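Local coordinates for protein Csc2 (Thermofilum pendens, PDB 4TXD) that probably binds RNA as the zinc-binding, RRM-containing Cas7-family protein of a type I-D CRISPR immune system, at residues T79-S83 with G84-E88; V233-E236 with P237-F241; P253-V256 with A257-S261. All coordinates share one frame; numbering follows the deposited sequence.

Along the chain the three contacts come in series: interaction 1, the hairpin of strands 77-82 and 85-92; interaction 2, the turn from strand 232-235 into strand 240-247; and interaction 3, inside helix 252-263. Interactions 1 and 2 both reach the large antiparallel sheet, where 77-82 is the outermost strand; their centres lie about 18 Å apart on the same side of the chain's centre, without touching. Interaction 3 is buried near that centre, its own centre about 26 Å from that of interaction 2 and about 34 Å from that of interaction 1. Strand 240-247 leads directly on to helix 252-263, so the latter two belong to consecutive elements, consistent with the RRM-like build of this Cas7-family protein.

Interaction 1 of 3, residues T79-S83 with G84-E88; sequences TLEYS and GGAME
A beta hairpin closed by a type I turn brings Tyr-82 against Gly-85 and Met-87, at the border of the large antiparallel sheet. Leu-80 and Met-87 form a hydrogen-bonded pair, with Leu-80 N to Met-87 O at 2.8 Å and the return bond from Met-87 N to Leu-80 O at 3.0 Å. At the turn, Tyr-82 N donates almost straight to Gly-85 O (3.0 Å), and Gly-85 N donates to Tyr-82 O at 3.2 Å, closing the turn.

The phenol folds back against its own turn. Its CG stands between the backbone N and the carbonyl carbon (chi1 65°), which lays one ring face against the peptide joining Gly-84 to Gly-85; Gly-85 N sits 3.8 Å above the plane, over the ring centre. Gly-85 has a positive phi at which a beta carbon would run into the carbonyl O of Gly-84. Met-87 crosses the tyrosine at about a right angle, and a bend at chi3 (68°) brings its CE to 3.3 Å from Tyr-82 OH; SD keeps an oblique Met-aromatic contact. An alanine in place of Tyr-82 is likely to leave the Gly-84 to Gly-85 peptide without its aromatic support and the methionine methyl without the phenol it rests on.

Leu-80 shares this face and turns to Tyr-296 and Ala-299 of helix 295-301. Thr-79, Glu-81, Ala-86 and Glu-88 occupy the other face, where Glu-88 extends to a salt bridge with Arg-207. A water at the ring edge, in its plane, is hydrogen-bonded to Tyr-82 OH at 2.8 Å and donates a weak bond to Ala-86 O.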
# COMPACT_ATOMS: atom_id res chain seq x y z
N THR A 79 -16.33 -11.67 11.15
CA THR A 79 -16.32 -12.29 12.48
C THR A 79 -14.93 -12.64 12.98
O THR A 79 -14.16 -13.30 12.30
CB THR A 79 -17.17 -13.59 12.48
OG1 THR A 79 -18.51 -13.26 12.12
CG2 THR A 79 -17.14 -14.27 13.85
N LEU A 80 -14.62 -12.24 14.20
CA LEU A 80 -13.45 -12.68 14.89
C LEU A 80 -13.85 -13.77 15.87
O LEU A 80 -14.65 -13.54 16.70
CB LEU A 80 -12.86 -11.56 15.71
CG LEU A 80 -12.07 -10.43 15.13
CD1 LEU A 80 -11.62 -9.53 16.26
CD2 LEU A 80 -10.90 -10.94 14.35
N GLU A 81 -13.27 -14.94 15.73
CA GLU A 81 -13.43 -16.01 16.70
C GLU A 81 -12.27 -15.96 17.67
O GLU A 81 -11.11 -15.85 17.26
CB GLU A 81 -13.49 -17.37 16.01
CG GLU A 81 -14.81 -18.09 16.24
CD GLU A 81 -15.57 -18.31 14.95
OE1 GLU A 81 -14.94 -18.72 13.95
OE2 GLU A 81 -16.80 -18.07 14.94
N TYR A 82 -12.58 -16.00 18.96
CA TYR A 82 -11.55 -15.93 19.99
C TYR A 82 -11.97 -16.76 21.20
O TYR A 82 -13.00 -17.44 21.16
CB TYR A 82 -11.27 -14.48 20.37
CG TYR A 82 -12.43 -13.74 21.03
CD1 TYR A 82 -13.52 -13.30 20.28
CD2 TYR A 82 -12.41 -13.46 22.39
CE1 TYR A 82 -14.57 -12.61 20.88
CE2 TYR A 82 -13.45 -12.76 22.99
CZ TYR A 82 -14.53 -12.34 22.24
OH TYR A 82 -15.57 -11.66 22.85
N SER A 83 -11.18 -16.71 22.26
CA SER A 83 -11.37 -17.61 23.40
C SER A 83 -12.72 -17.42 24.08
O SER A 83 -13.39 -18.38 24.45
CB SER A 83 -10.25 -17.43 24.43
OG SER A 83 -10.31 -16.13 25.00
N GLY A 84 -13.12 -16.16 24.24
CA GLY A 84 -14.36 -15.85 24.91
C GLY A 84 -15.59 -15.91 24.04
O GLY A 84 -16.69 -15.68 24.53
N GLY A 85 -15.43 -16.19 22.75
CA GLY A 85 -16.59 -16.32 21.88
C GLY A 85 -16.36 -15.87 20.45
O GLY A 85 -15.40 -16.28 19.80
N ALA A 86 -17.27 -15.04 19.95
CA ALA A 86 -17.20 -14.56 18.57
C ALA A 86 -17.83 -13.19 18.48
O ALA A 86 -18.90 -12.96 19.07
CB ALA A 86 -17.89 -15.54 17.63
N MET A 87 -17.18 -12.27 17.77
CA MET A 87 -17.74 -10.92 17.58
C MET A 87 -17.56 -10.43 16.14
O MET A 87 -16.49 -10.59 15.54
CB MET A 87 -17.13 -9.90 18.57
CG MET A 87 -15.62 -9.71 18.53
SD MET A 87 -15.02 -8.26 19.51
CE MET A 87 -15.36 -8.77 21.21
N GLU A 88 -18.59 -9.83 15.60
CA GLU A 88 -18.49 -9.26 14.31
C GLU A 88 -17.96 -7.84 14.44
O GLU A 88 -18.44 -7.10 15.23
CB GLU A 88 -19.79 -9.44 13.57
CG GLU A 88 -20.56 -8.25 13.15
CD GLU A 88 -22.06 -8.53 13.07
OE1 GLU A 88 -22.81 -7.83 13.78
OE2 GLU A 88 -22.47 -9.46 12.35
O HOH W 1 -17.96 -11.28 21.52

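Interaction 2 of 3, residues V233-E236 with P237-F241; sequences VHVE and PGTVF
Two hydrogen bonds converge on the carbonyl of Glu-236, both from Thr-239. The backbone N of Thr-239 donates to Glu-236 O at 3.2 Å, and the hydroxyl OG1 of Thr-239 donates to the same Glu-236 O at 2.8 Å. Both donors approach from one face of the carbonyl plane, tilted from it by little more than twenty degrees. The hydroxyl gets there because OG1 lies anti to the carbonyl carbon of its own residue (chi1 -61°), beside the backbone N, and this second grip fixes the rotation of the threonine side chain.

The apolar contacts gather on one methyl of Val-235. Its CG1 comes to 3.5 Å from Thr-239 CB, the valine and threonine side chains crossing at about a right angle. The same methyl touches the far end of the Phe-241 ring obliquely, with Val-235 CG1 4.0 Å from Phe-241 CZ. Around them, Leu-65 and Pro-90 each touch both the valine and the phenylalanine.

Backbone shape completes the turn. Pro-237 takes the first central position, and Gly-238 follows with a positive phi of 91°, where a side chain would collide with the preceding carbonyl O. Beyond the segments, Gly-238 O accepts a hydrogen bond from Arg-60 NE, tying the bend to strand 52-61. This is a type II beta turn with Pro-Gly at its two central positions, carrying the chain from border strand 232-235 of the small sheet into strand 240-247 of the large one.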
# COMPACT_ATOMS: atom_id res chain seq x y z
N VAL A 233 -21.39 1.53 7.24
CA VAL A 233 -21.02 1.38 8.61
C VAL A 233 -20.30 2.61 9.11
O VAL A 233 -19.44 3.09 8.49
CB VAL A 233 -20.10 0.18 8.81
CG1 VAL A 233 -19.66 0.07 10.24
CG2 VAL A 233 -20.78 -1.09 8.38
N HIS A 234 -20.69 3.08 10.28
CA HIS A 234 -20.03 4.21 10.89
C HIS A 234 -19.21 3.75 12.07
O HIS A 234 -19.74 3.40 13.06
CB HIS A 234 -21.03 5.26 11.32
CG HIS A 234 -21.82 5.82 10.20
ND1 HIS A 234 -22.90 6.65 10.38
CD2 HIS A 234 -21.68 5.67 8.87
CE1 HIS A 234 -23.39 6.98 9.20
NE2 HIS A 234 -22.67 6.41 8.27
N VAL A 235 -17.90 3.74 11.88
CA VAL A 235 -16.97 3.26 12.90
C VAL A 235 -16.62 4.42 13.86
O VAL A 235 -16.32 5.53 13.42
CB VAL A 235 -15.69 2.72 12.24
CG1 VAL A 235 -14.74 2.15 13.29
CG2 VAL A 235 -16.04 1.65 11.19
N GLU A 236 -16.69 4.15 15.16
CA GLU A 236 -16.57 5.23 16.15
C GLU A 236 -15.12 5.67 16.36
O GLU A 236 -14.21 4.88 16.22
CB GLU A 236 -17.19 4.78 17.49
CG GLU A 236 -18.70 4.71 17.39
CD GLU A 236 -19.36 4.07 18.58
OE1 GLU A 236 -18.64 3.49 19.42
OE2 GLU A 236 -20.60 4.17 18.67
N PRO A 237 -14.92 6.96 16.68
CA PRO A 237 -13.58 7.51 16.91
C PRO A 237 -12.81 6.66 17.92
O PRO A 237 -13.41 6.15 18.86
CB PRO A 237 -13.86 8.91 17.48
CG PRO A 237 -15.20 9.28 16.88
CD PRO A 237 -15.98 7.98 16.76
N GLY A 238 -11.52 6.48 17.69
CA GLY A 238 -10.68 5.72 18.61
C GLY A 238 -10.57 4.23 18.30
O GLY A 238 -9.69 3.56 18.82
N THR A 239 -11.48 3.70 17.48
CA THR A 239 -11.40 2.30 17.08
C THR A 239 -10.05 2.02 16.45
O THR A 239 -9.60 2.77 15.59
CB THR A 239 -12.52 1.94 16.05
OG1 THR A 239 -13.80 2.15 16.65
CG2 THR A 239 -12.39 0.50 15.58
N VAL A 240 -9.41 0.94 16.86
CA VAL A 240 -8.15 0.58 16.22
C VAL A 240 -8.29 -0.69 15.37
O VAL A 240 -8.96 -1.64 15.76
CB VAL A 240 -7.01 0.42 17.27
CG1 VAL A 240 -7.30 -0.75 18.23
CG2 VAL A 240 -5.67 0.22 16.57
N PHE A 241 -7.66 -0.68 14.19
CA PHE A 241 -7.59 -1.83 13.29
C PHE A 241 -6.18 -2.38 13.23
O PHE A 241 -5.23 -1.61 13.11
CB PHE A 241 -7.99 -1.46 11.86
CG PHE A 241 -9.41 -0.95 11.70
CD1 PHE A 241 -9.77 0.32 12.14
CD2 PHE A 241 -10.36 -1.73 11.04
CE1 PHE A 241 -11.05 0.79 11.97
CE2 PHE A 241 -11.64 -1.28 10.85
CZ PHE A 241 -12.00 -0.01 11.32

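Interaction 3 of 3, residues P253-V256 with A257-S261; sequences PELV and ATLYS
Glu-254 O is gripped twice by Thr-258, once through the backbone and once through the side chain. Thr-258 N donates at 2.9 Å to Glu-254 O as part of the helical pattern, and Thr-258 OG1 adds a 2.8 Å bond to the same oxygen, Glu-254 O, from the opposite face of the carbonyl plane. With chi1 at -66°, OG1 of the threonine sits anti to its own carbonyl carbon, which turns the hydroxyl back along the helix and leaves CG2 anti to the backbone N. One turn later the arrangement recurs: Ser-261 OG donates to Ala-257 O at 2.9 Å, again across the carbonyl plane from the backbone N of Ser-261. These bonds give both hydroxyls a partner in buried surroundings.

The neighbouring backbone bonds continue the pattern, with Leu-259 N to Leu-255 O nearly straight (2.9 Å, 174° at the hydrogen). Leu-259 CG lies close to that acceptor, 3.4 Å from Leu-255 O, while Leu-259 CD1 approaches Leu-255 CG at 4.3 Å.

Outside this stretch, the carboxylate of Glu-254 forms salt bridges with Arg-45 and Arg-196 and a hydrogen bond with Ser-350; its side chain lies about 12 Å from the bound zinc ion. Leu-255 and Thr-258 face Leu-247 of strand 240-247, whereas Val-256 and Ala-257 pack on helix 343-365. The whole is a regular alpha helix with i to i-4 hydroxyl-to-carbonyl bonds from threonine and serine, packed against strand 240-247 of the large sheet and helices 94-115 and 343-365.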
# COMPACT_ATOMS: atom_id res chain seq x y z
N PRO A 253 14.59 1.68 -1.80
CA PRO A 253 13.71 2.86 -1.79
C PRO A 253 12.22 2.54 -2.01
O PRO A 253 11.36 3.31 -1.58
CB PRO A 253 14.24 3.72 -2.94
CG PRO A 253 15.02 2.80 -3.80
CD PRO A 253 15.56 1.73 -2.91
N GLU A 254 11.94 1.45 -2.70
CA GLU A 254 10.55 1.04 -2.89
C GLU A 254 9.95 0.63 -1.53
O GLU A 254 8.83 1.04 -1.18
CB GLU A 254 10.47 -0.09 -3.91
CG GLU A 254 10.80 0.38 -5.33
CD GLU A 254 10.98 -0.76 -6.32
OE1 GLU A 254 10.89 -1.94 -5.93
OE2 GLU A 254 11.21 -0.46 -7.50
N LEU A 255 10.70 -0.16 -0.79
CA LEU A 255 10.29 -0.58 0.54
C LEU A 255 10.07 0.61 1.47
O LEU A 255 9.03 0.72 2.12
CB LEU A 255 11.33 -1.51 1.17
CG LEU A 255 11.01 -1.74 2.65
CD1 LEU A 255 10.26 -3.03 2.83
CD2 LEU A 255 12.25 -1.71 3.50
N VAL A 256 11.06 1.50 1.55
CA VAL A 256 10.96 2.63 2.46
C VAL A 256 9.83 3.56 2.06
O VAL A 256 9.07 4.02 2.92
CB VAL A 256 12.28 3.42 2.53
CG1 VAL A 256 12.09 4.68 3.39
CG2 VAL A 256 13.38 2.52 3.11
N ALA A 257 9.69 3.82 0.76
CA ALA A 257 8.59 4.67 0.29
C ALA A 257 7.23 4.02 0.56
O ALA A 257 6.24 4.72 0.80
CB ALA A 257 8.74 4.97 -1.20
N THR A 258 7.17 2.70 0.51
CA THR A 258 5.90 2.01 0.78
C THR A 258 5.55 2.17 2.26
O THR A 258 4.44 2.56 2.60
CB THR A 258 5.97 0.53 0.36
OG1 THR A 258 6.12 0.49 -1.07
CG2 THR A 258 4.70 -0.23 0.74
N LEU A 259 6.53 1.90 3.14
CA LEU A 259 6.33 2.11 4.58
C LEU A 259 5.89 3.54 4.86
O LEU A 259 4.97 3.78 5.64
CB LEU A 259 7.61 1.79 5.36
CG LEU A 259 8.08 0.34 5.32
CD1 LEU A 259 9.37 0.17 6.12
CD2 LEU A 259 7.01 -0.59 5.85
N TYR A 260 6.52 4.49 4.19
CA TYR A 260 6.24 5.91 4.40
C TYR A 260 4.87 6.33 3.87
O TYR A 260 4.21 7.18 4.45
CB TYR A 260 7.35 6.74 3.73
CG TYR A 260 7.26 8.23 3.90
CD1 TYR A 260 7.68 8.84 5.09
CD2 TYR A 260 6.80 9.04 2.87
CE1 TYR A 260 7.62 10.22 5.23
CE2 TYR A 260 6.75 10.42 3.01
CZ TYR A 260 7.16 11.00 4.19
OH TYR A 260 7.10 12.36 4.32
N SER A 261 4.44 5.73 2.76
CA SER A 261 3.12 6.04 2.24
C SER A 261 2.05 5.59 3.23
O SER A 261 1.05 6.28 3.45
CB SER A 261 2.89 5.37 0.88
OG SER A 261 3.74 5.94 -0.12